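Local structure of SusD superfamily protein (Bacteroides fragilis, 3L22) at residues L126-L131 with P149-A154; Q170-I175 with M208-A213; A202-K207 with I221-L226; N215-A220 with Y338-G343. The protein probably binds sugars at the bacterial outer membrane, as its SusD-family relatives do when they capture glycans. All blocks are in the same frame, centred on the assembly; numbering follows the deposited sequence.

From the N terminus, contact 1 comes first: its 17 intervening residues hold no helix or strand, and it pins this long loop back onto the end of helix 113-131. Contact 2 opens only after contact 1 has closed and pairs helix 168-178 with helix 200-213. Contact 3 crosses it, because 202-207 precedes 208-213 while 221-226 follows it; it closes a 13-residue connection, mostly helical, around the turn between helices 200-213 and 217-225. Contact 4 crosses contact 3 in turn, reaching from 215-220 to 338-343 across 117 residues. All pairs touch except contacts 1 and 4, linking helices 113-131, 168-178, 200-213, 217-225 and 327-339.

Contact 1: L126-L131 with P149-A154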
# COMPACT_ATOMS: atom_id res chain seq x y z
N LEU A 126 -6.82 5.74 -4.26
CA LEU A 126 -6.11 4.82 -3.39
C LEU A 126 -7.00 3.64 -2.92
O LEU A 126 -6.55 2.46 -2.87
CB LEU A 126 -5.54 5.61 -2.19
CG LEU A 126 -4.47 4.93 -1.35
CD1 LEU A 126 -3.25 4.44 -2.19
CD2 LEU A 126 -4.00 5.83 -0.17
N ALA A 127 -8.25 3.94 -2.59
CA ALA A 127 -9.17 2.91 -2.14
C ALA A 127 -9.38 1.87 -3.25
O ALA A 127 -9.22 0.65 -3.03
CB ALA A 127 -10.48 3.53 -1.70
N TYR A 128 -9.67 2.34 -4.46
CA TYR A 128 -9.81 1.44 -5.61
C TYR A 128 -8.53 0.67 -5.91
O TYR A 128 -8.59 -0.50 -6.32
CB TYR A 128 -10.32 2.18 -6.86
CG TYR A 128 -11.82 2.35 -6.85
CD1 TYR A 128 -12.65 1.23 -6.93
CD2 TYR A 128 -12.42 3.61 -6.74
CE1 TYR A 128 -14.02 1.34 -6.90
CE2 TYR A 128 -13.83 3.74 -6.72
CZ TYR A 128 -14.61 2.59 -6.80
OH TYR A 128 -15.98 2.65 -6.75
N TYR A 129 -7.37 1.31 -5.73
CA TYR A 129 -6.11 0.65 -6.00
C TYR A 129 -5.91 -0.59 -5.11
O TYR A 129 -5.49 -1.66 -5.58
CB TYR A 129 -4.94 1.66 -5.82
CG TYR A 129 -3.60 1.00 -5.73
CD1 TYR A 129 -2.89 0.68 -6.88
CD2 TYR A 129 -3.03 0.72 -4.51
CE1 TYR A 129 -1.65 0.08 -6.82
CE2 TYR A 129 -1.77 0.10 -4.42
CZ TYR A 129 -1.09 -0.21 -5.57
OH TYR A 129 0.16 -0.80 -5.51
N TYR A 130 -6.20 -0.44 -3.82
CA TYR A 130 -6.09 -1.58 -2.92
C TYR A 130 -7.12 -2.70 -3.23
O TYR A 130 -6.75 -3.87 -3.22
CB TYR A 130 -6.11 -1.13 -1.46
CG TYR A 130 -4.82 -0.43 -1.04
CD1 TYR A 130 -3.61 -1.10 -1.09
CD2 TYR A 130 -4.84 0.87 -0.56
CE1 TYR A 130 -2.43 -0.49 -0.68
CE2 TYR A 130 -3.68 1.51 -0.17
CZ TYR A 130 -2.47 0.82 -0.21
OH TYR A 130 -1.31 1.42 0.18
N LEU A 131 -8.35 -2.34 -3.57
CA LEU A 131 -9.33 -3.34 -4.00
C LEU A 131 -8.84 -4.09 -5.26
O LEU A 131 -8.99 -5.32 -5.36
CB LEU A 131 -10.69 -2.71 -4.26
CG LEU A 131 -11.46 -2.05 -3.11
CD1 LEU A 131 -12.73 -1.40 -3.65
CD2 LEU A 131 -11.77 -3.12 -2.00
N PRO A 149 -17.23 -3.52 -8.50
CA PRO A 149 -18.11 -2.45 -8.99
C PRO A 149 -17.49 -1.08 -8.88
O PRO A 149 -16.93 -0.74 -7.81
CB PRO A 149 -19.32 -2.53 -8.05
CG PRO A 149 -19.26 -3.96 -7.48
CD PRO A 149 -17.84 -4.27 -7.38
N LEU A 150 -17.57 -0.31 -9.97
CA LEU A 150 -16.98 0.99 -10.02
C LEU A 150 -18.07 1.99 -9.60
O LEU A 150 -18.79 2.52 -10.43
CB LEU A 150 -16.43 1.28 -11.43
CG LEU A 150 -15.69 2.60 -11.66
CD1 LEU A 150 -14.69 2.93 -10.53
CD2 LEU A 150 -14.96 2.55 -13.01
N ARG A 151 -18.20 2.20 -8.30
CA ARG A 151 -19.23 3.09 -7.74
C ARG A 151 -18.68 4.52 -7.63
O ARG A 151 -17.75 4.77 -6.86
CB ARG A 151 -19.68 2.59 -6.36
CG ARG A 151 -20.11 1.11 -6.36
CD ARG A 151 -20.81 0.71 -5.09
NE ARG A 151 -21.28 -0.68 -5.14
CZ ARG A 151 -22.40 -1.09 -5.72
NH1 ARG A 151 -23.24 -0.25 -6.33
NH2 ARG A 151 -22.69 -2.39 -5.67
N LEU A 152 -19.26 5.43 -8.40
CA LEU A 152 -18.80 6.80 -8.48
C LEU A 152 -19.85 7.87 -8.18
O LEU A 152 -19.54 9.04 -8.21
CB LEU A 152 -18.14 7.04 -9.85
CG LEU A 152 -16.91 6.19 -10.16
CD1 LEU A 152 -16.49 6.40 -11.65
CD2 LEU A 152 -15.74 6.48 -9.21
N THR A 153 -21.07 7.49 -7.85
CA THR A 153 -22.13 8.45 -7.56
C THR A 153 -22.34 8.56 -6.05
O THR A 153 -22.10 7.60 -5.33
CB THR A 153 -23.44 8.02 -8.19
OG1 THR A 153 -23.73 6.69 -7.76
CG2 THR A 153 -23.35 8.05 -9.75
N ALA A 154 -22.79 9.73 -5.60
CA ALA A 154 -23.08 9.96 -4.19
C ALA A 154 -24.38 9.23 -3.90
O ALA A 154 -25.38 9.50 -4.54
CB ALA A 154 -23.22 11.46 -3.91
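Y128, projecting from helix 113-131, carries this contact against the backbone and side chains of P149-L152. Its hydroxyl donates a hydrogen bond to R151 O (OH to O 2.8 Å). The angle at the R151 oxygen is 111° and the donor is tilted 33° from the carbonyl plane, so the hydroxyl arrives from one side, while that oxygen lies in plane at the tyrosine ring edge. Over one ring face sits L150 CD1, in a CH-pi contact 4.0 Å from the centroid; its nearest ring atom is Y128 CZ, at 3.7 Å. L150 crosses the tyrosine at about a right angle, its chi1 of -176° swinging CG away from the main-chain nitrogen and this methyl over the ring. L152 CD2 makes a looser apolar contact with Y128 CE2, at 4.2 Å.

Further out, N96 ND2 gives R151 O a second hydrogen bond, and Y89 OH binds P149 O. P149 CB lies 3.7 Å above the R151 guanidinium plane, and R151 NH2 is held by N161 O and by a salt bridge to E432. The loop before helix 168-178 is thereby laid against helix 113-131, and L150 and L152 also pack on H174, with the L152 side chain about 4 Å from a bound zinc ion. Y128 is one of several ties on this irregular chain, combining a hydroxyl bond to a backbone carbonyl with a leucine methyl over its ring.

Contact 2: Q170-I175 with M208-A213; sequences QIYEHI and MRVYMA. With ZN (zinc ion), chain H.
The ring of Y172 meets V210 CG1 and A213 CB on a slant, each lying obliquely to its plane. V210 CG1 approaches the inner part of the ring, 3.7 Å from Y172 CD1, whereas A213 CB lies by the far end, 3.5 Å from Y172 CZ and 3.2 Å from Y172 OH. The other flat group, the imidazole of H174, belongs to a different side of helix 168-178: its ND1 binds a zinc ion at 2.2 Å, which also holds water 1 and two further ligand atoms outside the two segments, and its NE2 is hydrogen-bonded to D178 OD2. The two nitrogens of this ring are therefore both engaged, one by metal and one by a carboxylate.

Between the helices the contact is apolar, with no hydrogen bond crossing it. The V210 rotation (chi1 167°) splits its methyls between two partners, CG1 going to Y172 and CG2 to I175 CG2 at 3.7 Å. Y172 and V210 lie alongside each other, pointing opposite ways. The helix segments run roughly antiparallel, at 151°, with their axes 10.4 Å apart at the closest.

All four touching residues are buried. Helix 113-131 packs against both helices, I175 meeting A125, Y128 and Y129 while V210 meets Y129. Helices 217-225 and 327-339 cover helix 200-213 through Y211 and the selenomethionines M208 and M212. Such helix-on-helix packing is consistent with the TPR-like helical stacking of the SusD family.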
# COMPACT_ATOMS: atom_id res chain seq x y z
N GLN A 170 -10.13 -1.67 -16.27
CA GLN A 170 -11.05 -0.52 -16.13
C GLN A 170 -10.84 0.20 -14.81
O GLN A 170 -10.93 1.44 -14.74
CB GLN A 170 -12.52 -0.96 -16.29
CG GLN A 170 -12.92 -1.24 -17.73
CD GLN A 170 -14.26 -1.95 -17.84
OE1 GLN A 170 -14.65 -2.77 -16.98
NE2 GLN A 170 -14.98 -1.64 -18.90
N ILE A 171 -10.55 -0.57 -13.77
CA ILE A 171 -10.35 0.05 -12.45
C ILE A 171 -9.07 0.88 -12.48
O ILE A 171 -9.08 2.04 -12.04
CB ILE A 171 -10.34 -0.99 -11.31
CG1 ILE A 171 -11.71 -1.63 -11.15
CG2 ILE A 171 -9.87 -0.37 -9.98
CD1 ILE A 171 -12.87 -0.73 -10.76
N TYR A 172 -7.99 0.33 -13.03
CA TYR A 172 -6.78 1.10 -13.20
C TYR A 172 -6.99 2.35 -14.04
O TYR A 172 -6.42 3.41 -13.73
CB TYR A 172 -5.65 0.27 -13.80
CG TYR A 172 -4.97 -0.70 -12.87
CD1 TYR A 172 -4.62 -0.34 -11.55
CD2 TYR A 172 -4.60 -1.96 -13.30
CE1 TYR A 172 -3.95 -1.25 -10.71
CE2 TYR A 172 -3.96 -2.85 -12.44
CZ TYR A 172 -3.63 -2.49 -11.18
OH TYR A 172 -2.98 -3.39 -10.35
N GLU A 173 -7.79 2.24 -15.08
CA GLU A 173 -8.01 3.37 -15.99
C GLU A 173 -8.78 4.48 -15.28
O GLU A 173 -8.49 5.66 -15.50
CB GLU A 173 -8.73 2.92 -17.27
CG GLU A 173 -7.75 2.20 -18.23
CD GLU A 173 -8.42 1.42 -19.36
OE1 GLU A 173 -9.62 1.02 -19.24
OE2 GLU A 173 -7.72 1.20 -20.39
N HIS A 174 -9.71 4.11 -14.40
CA HIS A 174 -10.42 5.12 -13.63
C HIS A 174 -9.48 5.78 -12.58
O HIS A 174 -9.50 7.00 -12.40
CB HIS A 174 -11.68 4.61 -12.93
CG HIS A 174 -12.19 5.64 -11.99
ND1 HIS A 174 -12.88 6.73 -12.44
CD2 HIS A 174 -11.92 5.87 -10.68
CE1 HIS A 174 -13.08 7.57 -11.44
NE2 HIS A 174 -12.48 7.08 -10.36
N ILE A 175 -8.66 4.98 -11.93
CA ILE A 175 -7.64 5.50 -11.01
C ILE A 175 -6.80 6.55 -11.71
O ILE A 175 -6.57 7.61 -11.16
CB ILE A 175 -6.76 4.37 -10.43
CG1 ILE A 175 -7.60 3.52 -9.46
CG2 ILE A 175 -5.52 4.94 -9.70
CD1 ILE A 175 -6.99 2.14 -9.10
N MSE A 208 2.65 5.98 -10.55
CA MSE A 208 3.72 5.07 -10.88
C MSE A 208 3.37 3.62 -10.57
O MSE A 208 3.61 2.75 -11.41
CB MSE A 208 5.02 5.44 -10.19
CG MSE A 208 6.11 4.43 -10.50
SE MSE A 208 7.94 5.01 -10.12
CE MSE A 208 7.60 5.54 -8.49
N ARG A 209 2.82 3.35 -9.39
CA ARG A 209 2.42 2.00 -9.05
C ARG A 209 1.42 1.42 -10.04
O ARG A 209 1.52 0.25 -10.41
CB ARG A 209 1.82 1.92 -7.63
CG ARG A 209 2.85 2.09 -6.53
CD ARG A 209 2.29 1.46 -5.26
NE ARG A 209 3.04 1.65 -4.03
CZ ARG A 209 2.65 1.19 -2.85
NH1 ARG A 209 1.52 0.49 -2.73
NH2 ARG A 209 3.40 1.42 -1.79
N VAL A 210 0.46 2.23 -10.45
CA VAL A 210 -0.54 1.78 -11.37
C VAL A 210 0.11 1.44 -12.71
O VAL A 210 -0.13 0.39 -13.27
CB VAL A 210 -1.67 2.82 -11.54
CG1 VAL A 210 -2.55 2.52 -12.76
CG2 VAL A 210 -2.50 2.88 -10.26
N TYR A 211 0.93 2.35 -13.24
CA TYR A 211 1.56 2.08 -14.52
C TYR A 211 2.49 0.87 -14.46
O TYR A 211 2.52 0.09 -15.41
CB TYR A 211 2.27 3.31 -15.07
CG TYR A 211 1.38 4.35 -15.75
CD1 TYR A 211 0.45 3.98 -16.73
CD2 TYR A 211 1.49 5.71 -15.43
CE1 TYR A 211 -0.33 4.94 -17.38
CE2 TYR A 211 0.71 6.66 -16.10
CZ TYR A 211 -0.20 6.27 -17.04
OH TYR A 211 -0.96 7.20 -17.72
N MSE A 212 3.18 0.65 -13.36
CA MSE A 212 3.99 -0.59 -13.24
C MSE A 212 3.14 -1.85 -13.31
O MSE A 212 3.54 -2.84 -13.95
CB MSE A 212 4.82 -0.59 -11.96
CG MSE A 212 5.91 0.43 -12.01
SE MSE A 212 6.85 0.53 -10.29
CE MSE A 212 7.89 -0.96 -10.37
N ALA A 213 1.96 -1.81 -12.69
CA ALA A 213 1.05 -2.97 -12.70
C ALA A 213 0.59 -3.28 -14.14
O ALA A 213 0.13 -4.40 -14.43
CB ALA A 213 -0.18 -2.71 -11.74
ZN ZN H . -13.61 7.15 -14.43
O HOH W 1 -13.87 9.33 -14.12

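Contact 3: A202-K207 with I221-L226; sequences AANMLK and ITAGEL. With EDO (1,2-ethanediol), chain Z; EDO (1,2-ethanediol), chain T.
N204 and A223 bring their backbones together, CA to CA 5.1 Å, on segments that run in opposite directions, 202-207 within helix 200-213 and 221-226 in the last part of helix 217-225 and just beyond. At this spacing each side chain meets the other's main chain: N204 CB lies 3.4 Å from A223 O, and A223 CB lies 3.6 Å from N204 O. The exchange is reciprocal and is consistent with the small A223 side chain letting the backbones come this near. That methyl also touches the aliphatic part of K207, with A223 CB 4.0 Å from K207 CG. A chi1 of -171° lays CB and CG of K207 alongside the methyl, and the chain bends at chi3 before NZ reaches L179 O and a bound 1,2-ethanediol, probably from the crystallisation liquor.

The amide of N204 is directed to L226. Its ND2 packs on L226 CB at 3.5 Å, and L226 CD1 lies by both amide heteroatoms. Water 2 joins the same residues by polar bonds: it accepts from N204 ND2 (3.0 Å) and donates to L226 O (2.9 Å). The water thus links the asparagine to the backbone carbonyl of L226, and no direct hydrogen bond crosses the contact.

Around the pair, M205 (a selenomethionine) packs on F325 of strand 322-326, and A203 on I182 and L185. Two consecutive helices, joined by a short turn and packed in opposite directions, closest where A223 meets N204, form an alpha-alpha hairpin, the kind of unit from which TPR-like folds such as that of SusD are built.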
# COMPACT_ATOMS: atom_id res chain seq x y z
N ALA A 202 2.69 12.31 -3.80
CA ALA A 202 1.87 11.16 -3.45
C ALA A 202 1.03 10.64 -4.65
O ALA A 202 0.93 9.43 -4.89
CB ALA A 202 0.93 11.52 -2.29
N ALA A 203 0.41 11.57 -5.36
CA ALA A 203 -0.39 11.24 -6.53
C ALA A 203 0.49 10.56 -7.60
O ALA A 203 0.08 9.58 -8.22
CB ALA A 203 -1.04 12.50 -7.08
N ASN A 204 1.69 11.09 -7.80
CA ASN A 204 2.63 10.52 -8.76
C ASN A 204 3.17 9.16 -8.36
O ASN A 204 3.39 8.30 -9.21
CB ASN A 204 3.77 11.51 -9.02
CG ASN A 204 3.36 12.65 -9.96
OD1 ASN A 204 2.72 12.39 -10.97
ND2 ASN A 204 3.77 13.90 -9.66
N MSE A 205 3.33 8.94 -7.05
CA MSE A 205 3.71 7.61 -6.56
C MSE A 205 2.60 6.59 -6.89
O MSE A 205 2.90 5.49 -7.34
CB MSE A 205 3.97 7.62 -5.04
CG MSE A 205 5.27 8.25 -4.65
SE MSE A 205 6.80 7.27 -5.39
CE MSE A 205 6.58 5.60 -4.34
N LEU A 206 1.34 6.97 -6.68
CA LEU A 206 0.24 6.05 -6.96
C LEU A 206 0.16 5.79 -8.49
O LEU A 206 -0.09 4.66 -8.93
CB LEU A 206 -1.11 6.59 -6.43
CG LEU A 206 -2.32 5.65 -6.51
CD1 LEU A 206 -1.99 4.24 -5.98
CD2 LEU A 206 -3.54 6.25 -5.78
N LYS A 207 0.35 6.85 -9.26
CA LYS A 207 0.33 6.76 -10.71
C LYS A 207 1.48 5.83 -11.15
O LYS A 207 1.28 4.93 -11.95
CB LYS A 207 0.48 8.16 -11.28
CG LYS A 207 0.29 8.31 -12.76
CD LYS A 207 0.36 9.79 -13.24
CE LYS A 207 -0.77 10.66 -12.73
NZ LYS A 207 -0.90 11.95 -13.47
N ILE A 221 7.97 5.74 -15.17
CA ILE A 221 9.17 6.58 -15.00
C ILE A 221 8.87 8.05 -15.04
O ILE A 221 9.35 8.79 -14.18
CB ILE A 221 10.25 6.24 -16.06
CG1 ILE A 221 10.84 4.86 -15.76
CG2 ILE A 221 11.36 7.33 -16.11
CD1 ILE A 221 11.62 4.20 -16.98
N THR A 222 8.07 8.48 -16.01
CA THR A 222 7.68 9.88 -16.08
C THR A 222 7.00 10.34 -14.77
O THR A 222 7.36 11.39 -14.22
CB THR A 222 6.75 10.15 -17.27
OG1 THR A 222 7.41 9.74 -18.47
CG2 THR A 222 6.38 11.66 -17.36
N ALA A 223 6.04 9.55 -14.26
CA ALA A 223 5.39 9.87 -12.99
C ALA A 223 6.37 9.92 -11.84
O ALA A 223 6.40 10.89 -11.10
CB ALA A 223 4.28 8.82 -12.65
N GLY A 224 7.17 8.86 -11.68
CA GLY A 224 8.05 8.77 -10.52
C GLY A 224 9.19 9.77 -10.52
O GLY A 224 9.63 10.17 -9.46
N GLU A 225 9.66 10.18 -11.71
CA GLU A 225 10.70 11.21 -11.80
C GLU A 225 10.20 12.59 -11.44
O GLU A 225 11.00 13.43 -11.14
CB GLU A 225 11.45 11.18 -13.15
CG GLU A 225 12.39 9.97 -13.15
CD GLU A 225 13.20 9.79 -14.36
OE1 GLU A 225 12.95 10.46 -15.38
OE2 GLU A 225 14.12 8.93 -14.27
N LEU A 226 8.87 12.79 -11.37
CA LEU A 226 8.32 14.02 -10.82
C LEU A 226 8.42 14.15 -9.29
O LEU A 226 8.22 15.23 -8.79
CB LEU A 226 6.87 14.21 -11.29
CG LEU A 226 6.69 14.45 -12.79
CD1 LEU A 226 5.18 14.39 -13.15
CD2 LEU A 226 7.31 15.80 -13.27
C1 EDO Z . -2.30 10.68 -16.93
O1 EDO Z . -1.30 11.41 -16.23
C2 EDO Z . -3.30 9.93 -16.09
O2 EDO Z . -3.26 10.19 -14.70
C1 EDO T . 16.67 8.00 -12.52
O1 EDO T . 15.46 8.72 -12.26
C2 EDO T . 17.95 8.85 -12.59
O2 EDO T . 17.83 9.76 -13.69
O HOH W 2 5.57 15.19 -7.63

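Contact 4: N215-A220 with Y338-G343; sequences NEWDKA and YANKAG. With ACT (acetate ion), chain Q; EDO (1,2-ethanediol), chain V.
W217 and D218, in the first turn of helix 217-225, meet N340 and K341, just past the end of helix 327-339; the contact joins the start of one helix to the exit of the other at the protein surface. A Schellman motif ends the preceding helix, with N215 in the positive-phi C-prime position and bonds from N215 N to M212 O and from E216 N to Y211 O; E216 is then N-cap of the next helix.

The indole is touched on both faces. N340 CB makes a CH-pi contact 3.4 Å from the centroid of the five-membered ring, and the asparagine amide continues over the six-membered part, stacked with its plane only 6° from that of the ring; N340 ND2 lies 3.6 Å from W217 CZ2. N215 CA lies 3.7 Å above the opposite face, toward the rim. The amide has a polar hold of its own, from ND2 to E336 O.

Beside the stack, K341 NZ forms a salt bridge with D218 OD1 at 2.7 Å; the carboxylate oxygen is approached on its syn side, 26° out of plane. The lysine runs extended and turns at its last torsion (chi4 61°) to bring NZ to the aspartate. Within the first segment, K219 NZ reaches E216 OE1 at 2.9 Å, from above the carboxylate. At the same helix start, an acetate ion, probably from the crystallisation liquor, accepts a hydrogen bond from the main chain, D218 N to acetate OXT 2.9 Å.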
# COMPACT_ATOMS: atom_id res chain seq x y z
N ASN A 215 2.64 -2.80 -16.83
CA ASN A 215 3.88 -2.90 -17.59
C ASN A 215 4.17 -1.67 -18.43
O ASN A 215 4.83 -1.77 -19.41
CB ASN A 215 3.90 -4.19 -18.46
CG ASN A 215 4.18 -5.44 -17.64
OD1 ASN A 215 3.94 -5.50 -16.44
ND2 ASN A 215 4.73 -6.45 -18.30
N GLU A 216 3.68 -0.51 -18.01
CA GLU A 216 3.89 0.75 -18.72
C GLU A 216 5.09 1.46 -18.12
O GLU A 216 4.97 2.49 -17.41
CB GLU A 216 2.63 1.61 -18.59
CG GLU A 216 1.40 1.06 -19.30
CD GLU A 216 1.50 1.13 -20.79
OE1 GLU A 216 2.27 1.94 -21.33
OE2 GLU A 216 0.81 0.35 -21.45
N TRP A 217 6.27 0.91 -18.41
CA TRP A 217 7.50 1.28 -17.69
C TRP A 217 7.88 2.73 -17.97
O TRP A 217 8.23 3.47 -17.05
CB TRP A 217 8.66 0.31 -18.02
CG TRP A 217 8.29 -1.14 -17.89
CD1 TRP A 217 8.19 -2.04 -18.90
CD2 TRP A 217 7.92 -1.83 -16.70
NE1 TRP A 217 7.80 -3.25 -18.42
CE2 TRP A 217 7.62 -3.16 -17.07
CE3 TRP A 217 7.83 -1.47 -15.35
CZ2 TRP A 217 7.23 -4.12 -16.15
CZ3 TRP A 217 7.43 -2.44 -14.43
CH2 TRP A 217 7.12 -3.74 -14.83
N ASP A 218 7.70 3.18 -19.20
CA ASP A 218 7.99 4.58 -19.54
C ASP A 218 7.05 5.59 -18.88
O ASP A 218 7.49 6.63 -18.39
CB ASP A 218 7.98 4.80 -21.04
CG ASP A 218 9.16 4.17 -21.74
OD1 ASP A 218 10.25 3.98 -21.16
OD2 ASP A 218 9.01 3.90 -22.94
N LYS A 219 5.76 5.30 -18.86
CA LYS A 219 4.80 6.18 -18.20
C LYS A 219 5.01 6.16 -16.68
O LYS A 219 4.86 7.20 -16.03
CB LYS A 219 3.35 5.84 -18.59
CG LYS A 219 3.05 6.05 -20.07
CD LYS A 219 1.68 5.49 -20.48
CE LYS A 219 1.43 5.60 -21.99
NZ LYS A 219 2.12 4.43 -22.73
N ALA A 220 5.41 5.01 -16.14
CA ALA A 220 5.74 4.91 -14.71
C ALA A 220 6.94 5.80 -14.34
O ALA A 220 6.91 6.50 -13.36
CB ALA A 220 6.01 3.46 -14.34
N TYR A 338 13.39 0.96 -14.92
CA TYR A 338 14.55 1.09 -15.81
C TYR A 338 15.16 -0.27 -16.17
O TYR A 338 15.62 -0.45 -17.29
CB TYR A 338 15.63 2.04 -15.22
CG TYR A 338 15.40 3.52 -15.48
CD1 TYR A 338 15.72 4.09 -16.71
CD2 TYR A 338 14.87 4.34 -14.49
CE1 TYR A 338 15.52 5.47 -16.95
CE2 TYR A 338 14.66 5.69 -14.71
CZ TYR A 338 14.98 6.25 -15.96
OH TYR A 338 14.77 7.59 -16.18
N ALA A 339 15.13 -1.24 -15.24
CA ALA A 339 15.60 -2.60 -15.54
C ALA A 339 14.74 -3.28 -16.62
O ALA A 339 15.21 -4.23 -17.25
CB ALA A 339 15.66 -3.45 -14.29
N ASN A 340 13.49 -2.84 -16.78
CA ASN A 340 12.58 -3.36 -17.81
C ASN A 340 12.66 -2.59 -19.12
O ASN A 340 11.89 -2.86 -20.01
CB ASN A 340 11.15 -3.37 -17.31
CG ASN A 340 10.85 -4.54 -16.44
OD1 ASN A 340 10.72 -5.64 -16.93
ND2 ASN A 340 10.73 -4.32 -15.15
N LYS A 341 13.60 -1.65 -19.25
CA LYS A 341 13.66 -0.73 -20.37
C LYS A 341 15.00 -0.95 -21.11
O LYS A 341 16.05 -1.06 -20.47
CB LYS A 341 13.50 0.69 -19.79
CG LYS A 341 13.46 1.79 -20.80
CD LYS A 341 13.37 3.16 -20.13
CE LYS A 341 13.67 4.25 -21.14
NZ LYS A 341 12.67 4.19 -22.24
N ALA A 342 14.95 -1.09 -22.44
CA ALA A 342 16.14 -1.24 -23.27
C ALA A 342 17.08 -0.06 -23.00
O ALA A 342 16.65 1.10 -23.04
CB ALA A 342 15.74 -1.26 -24.80
N GLY A 343 18.34 -0.34 -22.67
CA GLY A 343 19.30 0.72 -22.32
C GLY A 343 19.22 1.26 -20.90
O GLY A 343 20.03 2.10 -20.53
C ACT Q . 6.64 0.74 -22.26
O ACT Q . 6.54 1.33 -23.36
OXT ACT Q . 7.31 1.37 -21.43
CH3 ACT Q . 5.97 -0.59 -22.03
C1 EDO V . 21.55 -2.33 -21.18
O1 EDO V . 20.62 -1.49 -20.48
C2 EDO V . 20.76 -3.41 -21.92
O2 EDO V . 19.46 -2.94 -22.33